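Local coordinates for protein NADH dehydrogenase (Methanothermobacter marburgensis, PDB 4R81) that probably catalyses the transfer of electrons from NAD(P)H to quinones, using a bound flavin mononucleotide in a flavodoxin-like fold, at residues 51-54 with 55-59; 70-73 with 74-78; 142-146 with 147-151. All coordinates share one frame; numbering follows the deposited sequence.

Interaction 1 of 3, residues 51-54 with 55-59; sequences LSQE and EYLRE. With FMN (flavin mononucleotide), chain F.
E55 closes the start of the helix against S52 in a capping box. Its chain, with CG anti to the carbonyl carbon (chi1 -65°) and extended beyond, runs back along the helix toward the N-cap. There OE1 takes two bonds from the same residue: the nearly straight N-H of S52 at 2.9 Å (176°), which arrives on the anti side but 32° out of the carboxylate plane, and S52 OG at 3.1 Å. The return half of the box is S52 OG accepting from E55 N at 3.2 Å. L51 covers the aliphatic part of this glutamate, its CD1 lying 3.5 Å from E55 CB, while its other methyl packs on Y56. With a leucine in place of E55, the N-H and hydroxyl of S52 would probably lose their shared acceptor and R106, salt-bridged to OE2, one of its carboxylate partners, D71 being another. In the first turn, the bent side chain of Q53 brings NE2 to 3.6 Å from L57 CG, one turn ahead, and its OE1 bonds to S14 of the second subunit. Y56 departs from the helix toward the cofactor, its OH donating to FMN O3P at 2.7 Å; the second subunit supplies further bonds to this flavin. Helix 53-61 thus starts at the subunit interface, with E55 turned to helix 98-107 through R106 and touching P69, just ahead of helix 70-80.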
# COMPACT_ATOMS: atom_id res chain seq x y z
N LEU A 51 4.89 10.01 -5.56
CA LEU A 51 5.90 10.92 -5.03
C LEU A 51 6.95 11.11 -6.12
O LEU A 51 7.61 10.14 -6.52
CB LEU A 51 6.57 10.33 -3.80
CG LEU A 51 7.49 11.28 -3.03
CD1 LEU A 51 6.65 12.31 -2.32
CD2 LEU A 51 8.38 10.51 -2.06
N SER A 52 7.12 12.34 -6.59
CA SER A 52 8.07 12.65 -7.65
C SER A 52 9.52 12.72 -7.14
O SER A 52 9.77 12.77 -5.94
CB SER A 52 7.72 13.97 -8.31
OG SER A 52 7.94 15.04 -7.41
N GLN A 53 10.46 12.75 -8.08
CA GLN A 53 11.87 12.90 -7.72
C GLN A 53 12.10 14.18 -6.91
O GLN A 53 12.82 14.16 -5.91
CB GLN A 53 12.75 12.88 -8.98
CG GLN A 53 14.18 13.36 -8.77
CD GLN A 53 14.98 12.47 -7.83
OE1 GLN A 53 14.50 11.43 -7.37
NE2 GLN A 53 16.22 12.87 -7.55
N GLU A 54 11.46 15.26 -7.33
CA GLU A 54 11.62 16.55 -6.66
C GLU A 54 11.08 16.52 -5.23
O GLU A 54 11.71 17.04 -4.31
CB GLU A 54 10.97 17.67 -7.48
CG GLU A 54 11.66 17.95 -8.81
CD GLU A 54 11.26 16.99 -9.92
OE1 GLU A 54 10.43 16.09 -9.67
OE2 GLU A 54 11.76 17.16 -11.05
N GLU A 55 9.91 15.91 -5.05
CA GLU A 55 9.34 15.76 -3.72
C GLU A 55 10.19 14.85 -2.85
O GLU A 55 10.40 15.11 -1.67
CB GLU A 55 7.93 15.19 -3.81
CG GLU A 55 6.91 16.06 -4.49
CD GLU A 55 5.60 15.33 -4.67
OE1 GLU A 55 5.50 14.50 -5.60
OE2 GLU A 55 4.67 15.55 -3.86
N TYR A 56 10.69 13.77 -3.45
CA TYR A 56 11.55 12.83 -2.75
C TYR A 56 12.78 13.54 -2.18
O TYR A 56 13.11 13.37 -1.00
CB TYR A 56 11.98 11.69 -3.68
CG TYR A 56 13.11 10.87 -3.11
CD1 TYR A 56 12.87 9.89 -2.17
CD2 TYR A 56 14.43 11.10 -3.51
CE1 TYR A 56 13.91 9.14 -1.64
CE2 TYR A 56 15.47 10.36 -2.98
CZ TYR A 56 15.20 9.38 -2.05
OH TYR A 56 16.24 8.64 -1.52
N LEU A 57 13.45 14.32 -3.01
CA LEU A 57 14.63 15.05 -2.55
C LEU A 57 14.30 15.95 -1.38
O LEU A 57 15.09 16.06 -0.44
CB LEU A 57 15.25 15.86 -3.68
CG LEU A 57 16.00 15.05 -4.73
CD1 LEU A 57 16.61 15.98 -5.76
CD2 LEU A 57 17.08 14.22 -4.06
N ARG A 58 13.14 16.59 -1.45
CA ARG A 58 12.68 17.50 -0.41
C ARG A 58 12.48 16.74 0.90
O ARG A 58 12.90 17.20 1.96
CB ARG A 58 11.39 18.21 -0.85
CG ARG A 58 10.91 19.33 0.07
CD ARG A 58 9.85 18.85 1.05
NE ARG A 58 9.35 19.92 1.92
CZ ARG A 58 8.82 19.70 3.13
NH1 ARG A 58 8.73 18.47 3.61
NH2 ARG A 58 8.39 20.73 3.85
N GLU A 59 11.83 15.59 0.82
CA GLU A 59 11.56 14.77 2.00
C GLU A 59 12.84 14.23 2.64
O GLU A 59 12.98 14.24 3.87
CB GLU A 59 10.61 13.63 1.65
CG GLU A 59 9.25 14.14 1.18
CD GLU A 59 8.58 15.04 2.19
OE1 GLU A 59 8.42 14.61 3.36
OE2 GLU A 59 8.24 16.19 1.84
N1 FMN F . 11.37 3.99 6.81
C2 FMN F . 10.79 3.07 7.66
O2 FMN F . 11.48 2.33 8.35
N3 FMN F . 9.42 2.98 7.74
C4 FMN F . 8.61 3.81 6.98
O4 FMN F . 7.39 3.70 7.07
C4A FMN F . 9.18 4.74 6.13
N5 FMN F . 8.38 5.57 5.36
C5A FMN F . 8.97 6.48 4.50
C6 FMN F . 8.17 7.31 3.72
C7 FMN F . 8.76 8.23 2.86
C7M FMN F . 7.91 9.11 2.01
C8 FMN F . 10.15 8.32 2.77
C8M FMN F . 10.78 9.31 1.84
C9 FMN F . 10.94 7.49 3.55
C9A FMN F . 10.36 6.57 4.42
N10 FMN F . 11.14 5.74 5.21
C10 FMN F . 10.56 4.82 6.05
C1' FMN F . 12.64 5.77 5.11
C2' FMN F . 12.98 4.99 3.83
O2' FMN F . 12.65 3.61 3.90
C3' FMN F . 14.44 5.16 3.48
O3' FMN F . 14.65 6.53 3.17
C4' FMN F . 14.80 4.32 2.27
O4' FMN F . 14.89 2.96 2.62
C5' FMN F . 16.11 4.78 1.68
O5' FMN F . 16.22 4.20 0.40
P FMN F . 16.48 5.17 -0.85
O1P FMN F . 17.80 5.89 -0.68
O2P FMN F . 16.46 4.31 -2.09
O3P FMN F . 15.38 6.20 -0.91

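Interaction 2 of 3, residues 70-73 with 74-78; sequences EDVM and EEHER
V72 lays its CG1 methyl over one face of the H76 imidazole, 3.9 Å from the ring centroid and 29° off the normal, a CH-pi contact one helical turn along. The two side chains run side by side. The histidine's chi1 of -68° sets CG beside the backbone N and folds the ring back over the preceding turn, and V72 O lies over the same face, shifted toward the rim. The rotation of the imidazole is further fixed from outside, since NE2 is hydrogen-bonded to V107 O and the ring stacks with Y112. Helix 70-80, which leads into the middle strand 84-90 of the flavodoxin-like sheet, carries a salt-bridge network on another part of its surface. R78 NE donates to the anti lone pair of E74 OE2 at 2.6 Å, with the oxygen in the guanidinium plane. E75 joins by charge alone: its OE2 is 3.4 Å from R78 NH1 but displaced from that plane, with no N-H aimed at it. A water donates both to this OE2, at 2.6 Å, and to D71 O, at 2.9 Å, tying the carboxylate to the preceding turn. The other carboxylate oxygen of E75 is hydrogen-bonded to Y7 and W103, and D71 itself forms a salt bridge with R106 of helix 98-107.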
# COMPACT_ATOMS: atom_id res chain seq x y z
N GLU A 70 1.43 22.56 -4.53
CA GLU A 70 0.15 23.19 -4.24
C GLU A 70 -0.94 22.20 -3.84
O GLU A 70 -1.77 22.50 -2.97
CB GLU A 70 -0.30 24.06 -5.42
CG GLU A 70 0.43 25.39 -5.53
CD GLU A 70 0.45 25.95 -6.94
OE1 GLU A 70 0.45 25.14 -7.90
OE2 GLU A 70 0.49 27.19 -7.10
N ASP A 71 -0.95 21.02 -4.44
CA ASP A 71 -2.00 20.05 -4.13
C ASP A 71 -1.85 19.51 -2.72
O ASP A 71 -2.84 19.29 -2.02
CB ASP A 71 -2.09 18.94 -5.19
CG ASP A 71 -0.78 18.18 -5.38
OD1 ASP A 71 0.28 18.61 -4.86
OD2 ASP A 71 -0.82 17.15 -6.08
N VAL A 72 -0.60 19.33 -2.29
CA VAL A 72 -0.32 18.92 -0.92
C VAL A 72 -0.70 20.01 0.09
O VAL A 72 -1.30 19.72 1.13
CB VAL A 72 1.17 18.51 -0.75
CG1 VAL A 72 1.48 18.21 0.71
CG2 VAL A 72 1.48 17.29 -1.61
N MET A 73 -0.39 21.26 -0.25
CA MET A 73 -0.76 22.39 0.60
C MET A 73 -2.27 22.45 0.81
O MET A 73 -2.74 22.71 1.92
CB MET A 73 -0.24 23.71 0.01
CG MET A 73 1.26 23.77 -0.12
SD MET A 73 1.84 25.34 -0.81
CE MET A 73 1.51 26.43 0.57
N GLU A 74 -3.02 22.20 -0.25
CA GLU A 74 -4.48 22.17 -0.18
C GLU A 74 -4.98 21.06 0.74
O GLU A 74 -5.94 21.25 1.48
CB GLU A 74 -5.09 22.03 -1.58
CG GLU A 74 -6.57 21.63 -1.59
CD GLU A 74 -7.50 22.75 -1.16
OE1 GLU A 74 -7.06 23.92 -1.12
OE2 GLU A 74 -8.68 22.45 -0.86
N GLU A 75 -4.34 19.90 0.69
CA GLU A 75 -4.72 18.80 1.58
C GLU A 75 -4.47 19.19 3.04
O GLU A 75 -5.29 18.90 3.91
CB GLU A 75 -3.98 17.51 1.22
CG GLU A 75 -4.37 16.95 -0.14
CD GLU A 75 -5.86 16.69 -0.26
OE1 GLU A 75 -6.38 15.82 0.48
OE2 GLU A 75 -6.52 17.37 -1.09
N HIS A 76 -3.36 19.86 3.29
CA HIS A 76 -3.04 20.29 4.65
C HIS A 76 -4.06 21.31 5.16
O HIS A 76 -4.42 21.29 6.34
CB HIS A 76 -1.61 20.83 4.73
CG HIS A 76 -0.56 19.78 4.53
ND1 HIS A 76 0.79 20.05 4.59
CD2 HIS A 76 -0.67 18.46 4.27
CE1 HIS A 76 1.47 18.94 4.38
NE2 HIS A 76 0.61 17.96 4.17
N GLU A 77 -4.54 22.19 4.28
CA GLU A 77 -5.60 23.12 4.66
C GLU A 77 -6.90 22.40 5.00
O GLU A 77 -7.56 22.73 5.99
CB GLU A 77 -5.86 24.13 3.54
CG GLU A 77 -4.73 25.10 3.29
CD GLU A 77 -5.15 26.26 2.42
OE1 GLU A 77 -6.32 26.70 2.54
OE2 GLU A 77 -4.33 26.73 1.60
N ARG A 78 -7.26 21.41 4.19
CA ARG A 78 -8.46 20.61 4.43
C ARG A 78 -8.39 19.88 5.77
O ARG A 78 -9.36 19.87 6.54
CB ARG A 78 -8.68 19.63 3.29
CG ARG A 78 -9.03 20.31 1.97
CD ARG A 78 -9.05 19.34 0.80
NE ARG A 78 -9.37 20.01 -0.46
CZ ARG A 78 -9.71 19.37 -1.57
NH1 ARG A 78 -9.79 18.05 -1.59
NH2 ARG A 78 -9.98 20.06 -2.67
O HOH W 1 -5.37 18.55 -3.12

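Interaction 3 of 3, residues 142-146 with 147-151; sequences DLEGT and GIAES
A bend at chi2 (-72°) curls the E144 side chain back over A149, so that its carboxylate lies flat across the methyl: A149 CB sits almost straight above the carboxylate plane, 3.6 Å from E144 CD. The acid's polar end is paired with R153, one turn further along the second helix. L143 points the CD2 branch at I148, meeting CG2 at 3.8 Å where the two side chains cross at a slant. T146 adds its hydroxyl, OG1 coming within 3.6 Å of I148 CG1. That same hydroxyl bonds to D142 O at 3.2 Å, reaching it from the face opposite the T146 N-H. The chain turns at G147, whose phi of 100° is the evidence for a sharp break: a beta carbon there would collide with T146 O. Across this break A149 N bonds to L143 O at 3.0 Å with an almost straight N-H, though it comes from above the carbonyl plane (62° out of it) and not along a lone pair; G147 N reaches the same oxygen weakly. A water bridges the kink, donating to E144 O at 2.9 Å and accepting from E150 N at 3.0 Å. The same glycine is the N-cap of the next helix. The joint therefore links helix 140-146 to helix 148-162, with L143 and A149 resting on I173 of strand 169-174, L143 also against H138 of the FMN pocket, and I148 facing V155 of the second subunit.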
# COMPACT_ATOMS: atom_id res chain seq x y z
N ASP A 142 -12.17 -14.15 8.73
CA ASP A 142 -11.10 -14.78 7.97
C ASP A 142 -9.83 -13.92 8.00
O ASP A 142 -8.73 -14.46 8.10
CB ASP A 142 -11.54 -15.06 6.53
CG ASP A 142 -12.54 -16.21 6.45
OD1 ASP A 142 -12.30 -17.25 7.11
OD2 ASP A 142 -13.55 -16.07 5.74
N LEU A 143 -9.99 -12.61 7.93
CA LEU A 143 -8.84 -11.70 8.00
C LEU A 143 -8.20 -11.68 9.39
O LEU A 143 -6.97 -11.57 9.51
CB LEU A 143 -9.22 -10.28 7.57
CG LEU A 143 -9.64 -10.08 6.11
CD1 LEU A 143 -10.10 -8.64 5.92
CD2 LEU A 143 -8.51 -10.41 5.14
N GLU A 144 -9.02 -11.76 10.44
CA GLU A 144 -8.50 -11.87 11.80
C GLU A 144 -7.74 -13.18 11.93
O GLU A 144 -6.66 -13.24 12.53
CB GLU A 144 -9.63 -11.82 12.84
CG GLU A 144 -10.29 -10.46 12.99
CD GLU A 144 -9.43 -9.42 13.69
OE1 GLU A 144 -8.34 -9.76 14.18
OE2 GLU A 144 -9.86 -8.25 13.76
N GLY A 145 -8.31 -14.23 11.36
CA GLY A 145 -7.73 -15.56 11.47
C GLY A 145 -6.38 -15.68 10.79
O GLY A 145 -5.49 -16.34 11.31
N THR A 146 -6.22 -15.03 9.64
CA THR A 146 -4.98 -15.15 8.87
C THR A 146 -3.85 -14.19 9.28
O THR A 146 -2.71 -14.37 8.87
CB THR A 146 -5.22 -14.98 7.36
OG1 THR A 146 -5.75 -13.67 7.12
CG2 THR A 146 -6.18 -16.03 6.84
N GLY A 147 -4.17 -13.17 10.06
CA GLY A 147 -3.16 -12.20 10.44
C GLY A 147 -3.20 -10.92 9.62
O GLY A 147 -2.47 -9.97 9.92
N ILE A 148 -4.04 -10.90 8.59
CA ILE A 148 -4.14 -9.71 7.74
C ILE A 148 -4.79 -8.53 8.50
O ILE A 148 -4.32 -7.40 8.40
CB ILE A 148 -4.88 -10.01 6.41
CG1 ILE A 148 -4.05 -10.96 5.55
CG2 ILE A 148 -5.12 -8.72 5.64
CD1 ILE A 148 -2.79 -10.34 4.97
N ALA A 149 -5.85 -8.79 9.26
CA ALA A 149 -6.48 -7.72 10.04
C ALA A 149 -5.49 -7.04 10.98
O ALA A 149 -5.45 -5.81 11.08
CB ALA A 149 -7.70 -8.24 10.82
N GLU A 150 -4.68 -7.84 11.66
CA GLU A 150 -3.66 -7.33 12.57
C GLU A 150 -2.60 -6.51 11.83
O GLU A 150 -2.16 -5.46 12.30
CB GLU A 150 -3.02 -8.49 13.32
CG GLU A 150 -1.91 -8.10 14.28
CD GLU A 150 -1.56 -9.23 15.23
OE1 GLU A 150 -2.43 -10.10 15.47
OE2 GLU A 150 -0.41 -9.26 15.73
N SER A 151 -2.20 -6.99 10.65
CA SER A 151 -1.25 -6.28 9.82
C SER A 151 -1.80 -4.92 9.47
O SER A 151 -1.10 -3.90 9.53
CB SER A 151 -0.97 -7.06 8.55
OG SER A 151 -0.36 -8.31 8.85
O HOH W 2 -5.22 -10.75 12.25

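Overall arrangement
Interactions 1 and 2 are neighbours on successive helices, their centres 16 Å apart; E55 OE2 and V72 CG2 come within 4.3 Å, and R106 bridges the two. Interaction 3 is remote, its centre 34 Å from each of the others and its nearest atoms about 21 and 22 Å away, across the chain's centre from interaction 2. Interactions 1 and 3 nevertheless both touch the second subunit and lie by different flavins: Y56 reaches the phosphate of an FMN held largely by the other subunit, whereas the L143 side chain lies about 4 Å from the other FMN. V72 stays about 11 Å from a flavin.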